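Local structure of prophenoloxidase b (Marsupenaeus japonicus, 3WKY) at residues 175-178 with 179-182; 185-188 with 189-193; 232-235 with 236-239. The protein carries a Cu2-O2 cluster typical of type 3 copper proteins and, once activated from its precursor form, probably oxidises monophenols and o-diphenols. All coordinates share one frame; numbering follows the deposited sequence.

The three contacts follow one another along the copper-containing hemocyanin domain. Contact 1 is a turn in the loop between strand 165-169 and helix 187-190, contact 2 spans that short helix and the turn leading into helix 193-205, and contact 3 lies in the last turns of helix 218-239. Centres of contacts 1 and 2 lie about 13 Å apart, of contacts 2 and 3 about 12 Å, and of contacts 1 and 3 about 17 Å. Contacts 2 and 3 interlock: Y188 meets E236, R190 meets Y233, and W189 lies on helix 218-239. The series runs from a turn facing two neighbouring subunits to buried helices, where the W189 and Y233 side chains lie about 12 Å from the Cu2-O2 cluster.

Contact 1. Residues 175-178 with 179-182; sequences TGLS and SRSP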
loop_
_atom_site.group_PDB
_atom_site.type_symbol
_atom_site.label_atom_id
_atom_site.label_comp_id
_atom_site.label_asym_id
_atom_site.label_seq_id
_atom_site.Cartn_x
_atom_site.Cartn_y
_atom_site.Cartn_z
ATOM N N THR A 175 -21.180 28.051 -3.312
ATOM C CA THR A 175 -19.717 27.859 -3.413
ATOM C C THR A 175 -19.245 26.466 -2.970
ATOM O O THR A 175 -18.042 26.191 -2.879
ATOM C CB THR A 175 -18.957 28.908 -2.590
ATOM O OG1 THR A 175 -19.409 28.874 -1.222
ATOM C CG2 THR A 175 -19.185 30.301 -3.170
ATOM N N GLY A 176 -20.204 25.594 -2.695
ATOM C CA GLY A 176 -19.923 24.267 -2.176
ATOM C C GLY A 176 -21.273 23.737 -1.752
ATOM O O GLY A 176 -22.235 24.503 -1.655
ATOM N N LEU A 177 -21.364 22.436 -1.515
ATOM C CA LEU A 177 -22.648 21.834 -1.183
ATOM C C LEU A 177 -22.577 21.253 0.221
ATOM O O LEU A 177 -21.986 20.191 0.421
ATOM C CB LEU A 177 -22.967 20.736 -2.201
ATOM C CG LEU A 177 -24.293 19.993 -2.055
ATOM C CD1 LEU A 177 -25.442 20.984 -2.037
ATOM C CD2 LEU A 177 -24.449 19.013 -3.204
ATOM N N SER A 178 -23.175 21.934 1.198
ATOM C CA SER A 178 -23.040 21.498 2.581
ATOM C C SER A 178 -23.533 20.072 2.784
ATOM O O SER A 178 -22.974 19.330 3.592
ATOM C CB SER A 178 -23.762 22.453 3.547
ATOM O OG SER A 178 -23.035 23.660 3.713
ATOM N N SER A 179 -24.572 19.677 2.053
ATOM C CA SER A 179 -25.152 18.362 2.303
ATOM C C SER A 179 -24.179 17.231 1.972
ATOM O O SER A 179 -24.350 16.115 2.463
ATOM C CB SER A 179 -26.477 18.176 1.557
ATOM O OG SER A 179 -26.305 18.334 0.165
ATOM N N ARG A 180 -23.162 17.509 1.150
ATOM C CA ARG A 180 -22.162 16.487 0.852
ATOM C C ARG A 180 -20.760 16.810 1.362
ATOM O O ARG A 180 -19.836 16.026 1.172
ATOM C CB ARG A 180 -22.075 16.240 -0.653
ATOM C CG ARG A 180 -23.377 15.853 -1.248
ATOM C CD ARG A 180 -23.179 15.386 -2.667
ATOM N NE ARG A 180 -24.389 14.733 -3.148
ATOM C CZ ARG A 180 -24.488 14.158 -4.339
ATOM N NH1 ARG A 180 -23.439 14.158 -5.156
ATOM N NH2 ARG A 180 -25.630 13.585 -4.702
ATOM N N SER A 181 -20.607 17.958 2.009
ATOM C CA SER A 181 -19.291 18.440 2.413
ATOM C C SER A 181 -19.386 19.109 3.781
ATOM O O SER A 181 -19.686 20.300 3.872
ATOM C CB SER A 181 -18.772 19.434 1.372
ATOM O OG SER A 181 -17.516 19.975 1.736
ATOM N N PRO A 182 -19.141 18.345 4.851
ATOM C CA PRO A 182 -19.246 18.914 6.202
ATOM C C PRO A 182 -18.416 20.197 6.366
ATOM O O PRO A 182 -18.871 21.119 7.043
ATOM C CB PRO A 182 -18.689 17.800 7.089
ATOM C CG PRO A 182 -19.061 16.537 6.363
ATOM C CD PRO A 182 -18.949 16.881 4.879
#
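S179 folds back against L177 in a tight reversal, and its OG lies 3.4 Å from L177 CG and also borders CD1. With chi1 at 59°, this hydroxyl sits between its own backbone N and carbonyl carbon, which brings it over the leucine branch point; serine is small enough for that. S178 and S179 have the backbone angles of a type I beta turn, closed where R180 N bonds to L177 O at 3.0 Å, the donor well above the carbonyl plane. The side chain of R180 then runs out fully extended, and its CG lies 3.9 Å from L177 CD2. An alanine in place of L177 is likely to open a gap beside the S179 side chain and leave the R180 stem, and I286 of the second subunit, without their apolar neighbour. The guanidinium finds its partners on other chains: carbonyls of R284, E285 and A371 of the second subunit, and H303 of the third. S181 N bonds to S178 O at 3.2 Å and closes a second, overlapping turn, while S181 CB settles 3.4 Å from L177 O. P182 has no N-H to offer a further turn, and its ring packs on L242. Backbone amides close the two turns, S178 and T175 tie the loop to H184 through their hydroxyls, and the long arginine spends its donors on backbone carbonyls and a histidine nitrogen of two neighbouring subunits.

Contact 2. Residues 185-188 with 189-193; sequences RVSY and WREDM
V186 stands at the N-cap of the short helix 187-190, and its carbonyl starts the helical bonding. V186 O takes two donors: R190 N, nearly straight and in the carbonyl plane, and W189 N at 3.1 Å from above that plane. A valine has no polar end to cap with and contributes its branches instead. V186 CG2 lies 3.9 Å from W189 CB, the two side chains running alongside and pointing the same way, while V186 CG1 packs 3.3 Å from NH1 of R190. The arginine bends at chi3 (-55°), which swings its guanidinium back so that one face covers the V186-S187 peptide. Buried there, it is well supplied with acceptors: Y233 OH, E183 O and R389 O. Next, S187 O receives E191 N at 2.9 Å, and the aliphatic stem of the glutamate folds over the same oxygen; its OE2 goes on to Y259. Y188 CG sits between its own backbone N and carbonyl carbon (chi1 70°), which lays the ring over the following peptide, with W189 N over one face, and the tyrosine hydroxyl bonds to E236 of helix 218-239. Just beyond the turn, D192 caps helix 193-205 through OD1 to L195 N, and that helix carries the cluster-lining histidines H199 and H203. The tyrosine also makes a CH-pi contact, W189 CB standing 4.1 Å from the centroid of the Y188 ring and 22° off its normal.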
loop_
_atom_site.group_PDB
_atom_site.type_symbol
_atom_site.label_atom_id
_atom_site.label_comp_id
_atom_site.label_asym_id
_atom_site.label_seq_id
_atom_site.Cartn_x
_atom_site.Cartn_y
_atom_site.Cartn_z
ATOM N N ARG A 185 -20.046 23.599 5.941
ATOM C CA ARG A 185 -20.948 24.105 6.986
ATOM C C ARG A 185 -20.356 25.308 7.719
ATOM O O ARG A 185 -21.094 26.110 8.301
ATOM C CB ARG A 185 -21.345 23.015 8.014
ATOM C CG ARG A 185 -22.260 21.879 7.477
ATOM C CD ARG A 185 -23.337 21.421 8.510
ATOM N NE ARG A 185 -22.821 20.795 9.743
ATOM C CZ ARG A 185 -22.379 19.539 9.840
ATOM N NH1 ARG A 185 -22.336 18.727 8.773
ATOM N NH2 ARG A 185 -21.954 19.086 11.009
ATOM N N VAL A 186 -19.032 25.437 7.700
ATOM C CA VAL A 186 -18.380 26.537 8.414
ATOM C C VAL A 186 -17.706 27.514 7.434
ATOM O O VAL A 186 -16.932 28.393 7.821
ATOM C CB VAL A 186 -17.487 26.002 9.607
ATOM C CG1 VAL A 186 -16.381 25.091 9.135
ATOM C CG2 VAL A 186 -16.953 27.119 10.514
ATOM N N SER A 187 -18.052 27.395 6.155
ATOM C CA SER A 187 -17.489 28.288 5.151
ATOM C C SER A 187 -17.906 29.749 5.366
ATOM O O SER A 187 -17.143 30.655 5.048
ATOM C CB SER A 187 -17.821 27.825 3.723
ATOM O OG SER A 187 -19.183 28.032 3.407
ATOM N N TYR A 188 -19.098 29.988 5.921
ATOM C CA TYR A 188 -19.512 31.377 6.182
ATOM C C TYR A 188 -18.509 32.101 7.087
ATOM O O TYR A 188 -18.297 33.312 6.965
ATOM C CB TYR A 188 -20.918 31.452 6.807
ATOM C CG TYR A 188 -20.944 30.930 8.213
ATOM C CD1 TYR A 188 -21.138 29.582 8.459
ATOM C CD2 TYR A 188 -20.753 31.781 9.305
ATOM C CE1 TYR A 188 -21.140 29.094 9.730
ATOM C CE2 TYR A 188 -20.762 31.294 10.588
ATOM C CZ TYR A 188 -20.958 29.949 10.791
ATOM O OH TYR A 188 -20.963 29.438 12.059
ATOM N N TRP A 189 -17.891 31.350 7.994
ATOM C CA TRP A 189 -16.981 31.918 8.980
ATOM C C TRP A 189 -15.586 32.041 8.377
ATOM O O TRP A 189 -14.971 33.108 8.445
ATOM C CB TRP A 189 -16.988 31.034 10.229
ATOM C CG TRP A 189 -16.492 31.643 11.535
ATOM C CD1 TRP A 189 -17.244 32.311 12.471
ATOM C CD2 TRP A 189 -15.159 31.571 12.072
ATOM N NE1 TRP A 189 -16.453 32.668 13.549
ATOM C CE2 TRP A 189 -15.169 32.233 13.325
ATOM C CE3 TRP A 189 -13.955 31.010 11.614
ATOM C CZ2 TRP A 189 -14.020 32.357 14.121
ATOM C CZ3 TRP A 189 -12.818 31.137 12.397
ATOM C CH2 TRP A 189 -12.862 31.789 13.645
ATOM N N ARG A 190 -15.088 30.967 7.758
ATOM C CA ARG A 190 -13.772 31.016 7.128
ATOM C C ARG A 190 -13.703 32.074 6.017
ATOM O O ARG A 190 -12.663 32.702 5.808
ATOM C CB ARG A 190 -13.391 29.637 6.544
ATOM C CG ARG A 190 -13.133 28.540 7.590
ATOM C CD ARG A 190 -12.340 27.382 6.937
ATOM N NE ARG A 190 -13.081 26.933 5.759
ATOM C CZ ARG A 190 -13.924 25.901 5.752
ATOM N NH1 ARG A 190 -14.073 25.135 6.829
ATOM N NH2 ARG A 190 -14.594 25.607 4.646
ATOM N N GLU A 191 -14.808 32.269 5.308
ATOM C CA GLU A 191 -14.828 33.188 4.173
ATOM C C GLU A 191 -15.298 34.597 4.554
ATOM O O GLU A 191 -15.337 35.487 3.711
ATOM C CB GLU A 191 -15.675 32.600 3.040
ATOM C CG GLU A 191 -15.024 31.327 2.435
ATOM C CD GLU A 191 -15.912 30.584 1.447
ATOM O OE1 GLU A 191 -17.022 31.069 1.132
ATOM O OE2 GLU A 191 -15.490 29.501 0.971
ATOM N N ASP A 192 -15.616 34.795 5.832
ATOM C CA ASP A 192 -16.064 36.106 6.323
ATOM C C ASP A 192 -15.072 37.183 5.890
ATOM O O ASP A 192 -13.877 37.091 6.177
ATOM C CB ASP A 192 -16.194 36.085 7.849
ATOM C CG ASP A 192 -16.694 37.413 8.420
ATOM O OD1 ASP A 192 -15.948 38.412 8.364
ATOM O OD2 ASP A 192 -17.824 37.454 8.943
ATOM N N MET A 193 -15.549 38.189 5.160
ATOM C CA MET A 193 -14.619 39.161 4.580
ATOM C C MET A 193 -13.869 39.972 5.634
ATOM O O MET A 193 -12.714 40.355 5.424
ATOM C CB MET A 193 -15.323 40.064 3.556
ATOM C CG MET A 193 -16.386 40.983 4.128
ATOM S SD MET A 193 -17.124 41.951 2.781
ATOM C CE MET A 193 -17.696 40.635 1.691
#

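Contact 3. Residues 232-235 with 236-239; sequences RYNM and ERLS
R237 lays its aliphatic stem across the face of the Y233 ring, one helical turn earlier. R237 CG stands 4.2 Å from the centroid of the Y233 ring and only 11° off the normal, a CH-pi contact, and R237 CD comes 3.4 Å from Y233 CE2. Y233 CG is anti to its backbone N (chi1 -179°), which brings the ring to this place, and a bend at chi3 of R237 carries the guanidinium toward the phenol end, its plane 44° from that of the ring; the phenol oxygen itself is bonded to R190 NH1. Arginine suits the spot by combining an apolar stem with a charged head: R237 NE bonds to K243 O and NH1 forms a salt bridge with E183. Nearby, N234 OD1 lies 3.6 Å from R237 CD, its amide plane steeply turned to the guanidinium, and this oxygen accepts V245 N.

Beneath these groups run the regular i to i+4 bonds of the helix, among them R237 N to Y233 O and L238 N to N234 O. A water donates to R232 O at 2.7 Å and to E236 OE1, joining main chain to carboxylate one turn on; R582 N also bonds to OE1. At the far end, S239 doubles its grip on M235 O: S239 N at 3.0 Å and S239 OG at 2.8 Å arrive from opposite faces of the carbonyl plane.

Around this end of helix 218-239, F394 of helix 391-409 stacks on Y233, W189 of helix 187-190 covers R232 and E236, and M235 and L238 press their apolar ends on strands 501-509 and 588-598, so that the helix joins the copper-containing domain to the Ig-like one.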
loop_
_atom_site.group_PDB
_atom_site.type_symbol
_atom_site.label_atom_id
_atom_site.label_comp_id
_atom_site.label_asym_id
_atom_site.label_seq_id
_atom_site.Cartn_x
_atom_site.Cartn_y
_atom_site.Cartn_z
ATOM N N ARG A 232 -11.286 29.845 18.380
ATOM C CA ARG A 232 -12.615 30.328 18.010
ATOM C C ARG A 232 -13.202 29.543 16.844
ATOM O O ARG A 232 -14.403 29.296 16.794
ATOM C CB ARG A 232 -12.597 31.842 17.740
ATOM C CG ARG A 232 -12.607 32.643 19.067
ATOM C CD ARG A 232 -12.293 34.110 18.860
ATOM N NE ARG A 232 -12.378 34.816 20.142
ATOM C CZ ARG A 232 -13.477 35.403 20.601
ATOM N NH1 ARG A 232 -14.599 35.382 19.890
ATOM N NH2 ARG A 232 -13.451 36.011 21.786
ATOM N N TYR A 233 -12.348 29.117 15.925
ATOM C CA TYR A 233 -12.802 28.264 14.845
ATOM C C TYR A 233 -13.396 26.983 15.403
ATOM O O TYR A 233 -14.473 26.552 14.977
ATOM C CB TYR A 233 -11.625 27.934 13.952
ATOM C CG TYR A 233 -11.930 27.069 12.747
ATOM C CD1 TYR A 233 -12.812 27.498 11.752
ATOM C CD2 TYR A 233 -11.287 25.844 12.579
ATOM C CE1 TYR A 233 -13.051 26.714 10.607
ATOM C CE2 TYR A 233 -11.525 25.050 11.447
ATOM C CZ TYR A 233 -12.402 25.497 10.469
ATOM O OH TYR A 233 -12.624 24.726 9.344
ATOM N N ASN A 234 -12.695 26.369 16.354
ATOM C CA ASN A 234 -13.218 25.157 16.969
ATOM C C ASN A 234 -14.535 25.374 17.700
ATOM O O ASN A 234 -15.373 24.482 17.740
ATOM C CB ASN A 234 -12.203 24.531 17.921
ATOM C CG ASN A 234 -11.241 23.597 17.212
ATOM O OD1 ASN A 234 -11.559 23.033 16.149
ATOM N ND2 ASN A 234 -10.059 23.406 17.808
ATOM N N MET A 235 -14.723 26.551 18.301
ATOM C CA MET A 235 -15.990 26.807 18.958
ATOM C C MET A 235 -17.103 26.895 17.934
ATOM O O MET A 235 -18.235 26.474 18.182
ATOM C CB MET A 235 -15.913 28.087 19.798
ATOM C CG MET A 235 -14.809 28.018 20.813
ATOM S SD MET A 235 -14.805 29.411 21.964
ATOM C CE MET A 235 -13.108 29.259 22.482
ATOM N N GLU A 236 -16.773 27.424 16.764
ATOM C CA GLU A 236 -17.733 27.481 15.688
ATOM C C GLU A 236 -18.033 26.048 15.193
ATOM O O GLU A 236 -19.197 25.703 14.922
ATOM C CB GLU A 236 -17.170 28.370 14.568
ATOM C CG GLU A 236 -18.193 29.099 13.746
ATOM C CD GLU A 236 -18.900 30.246 14.474
ATOM O OE1 GLU A 236 -18.572 30.594 15.645
ATOM O OE2 GLU A 236 -19.819 30.798 13.843
ATOM N N ARG A 237 -16.998 25.210 15.092
ATOM C CA ARG A 237 -17.204 23.821 14.652
ATOM C C ARG A 237 -18.112 23.060 15.633
ATOM O O ARG A 237 -19.060 22.384 15.226
ATOM C CB ARG A 237 -15.866 23.096 14.468
ATOM C CG ARG A 237 -14.986 23.711 13.352
ATOM C CD ARG A 237 -13.632 22.995 13.225
ATOM N NE ARG A 237 -13.791 21.638 12.693
ATOM C CZ ARG A 237 -13.858 21.339 11.395
ATOM N NH1 ARG A 237 -13.798 22.294 10.471
ATOM N NH2 ARG A 237 -14.014 20.076 11.013
ATOM N N LEU A 238 -17.820 23.175 16.922
ATOM C CA LEU A 238 -18.670 22.536 17.935
ATOM C C LEU A 238 -20.117 23.034 17.836
ATOM O O LEU A 238 -21.062 22.247 17.988
ATOM C CB LEU A 238 -18.105 22.741 19.354
ATOM C CG LEU A 238 -16.789 22.002 19.644
ATOM C CD1 LEU A 238 -16.154 22.476 20.953
ATOM C CD2 LEU A 238 -17.001 20.486 19.687
ATOM N N SER A 239 -20.292 24.328 17.563
ATOM C CA SER A 239 -21.633 24.902 17.393
ATOM C C SER A 239 -22.388 24.267 16.238
ATOM O O SER A 239 -23.614 24.311 16.189
ATOM C CB SER A 239 -21.566 26.417 17.151
ATOM O OG SER A 239 -20.987 27.101 18.249
HETATM O O HOH W 1 -16.324 31.132 17.357
#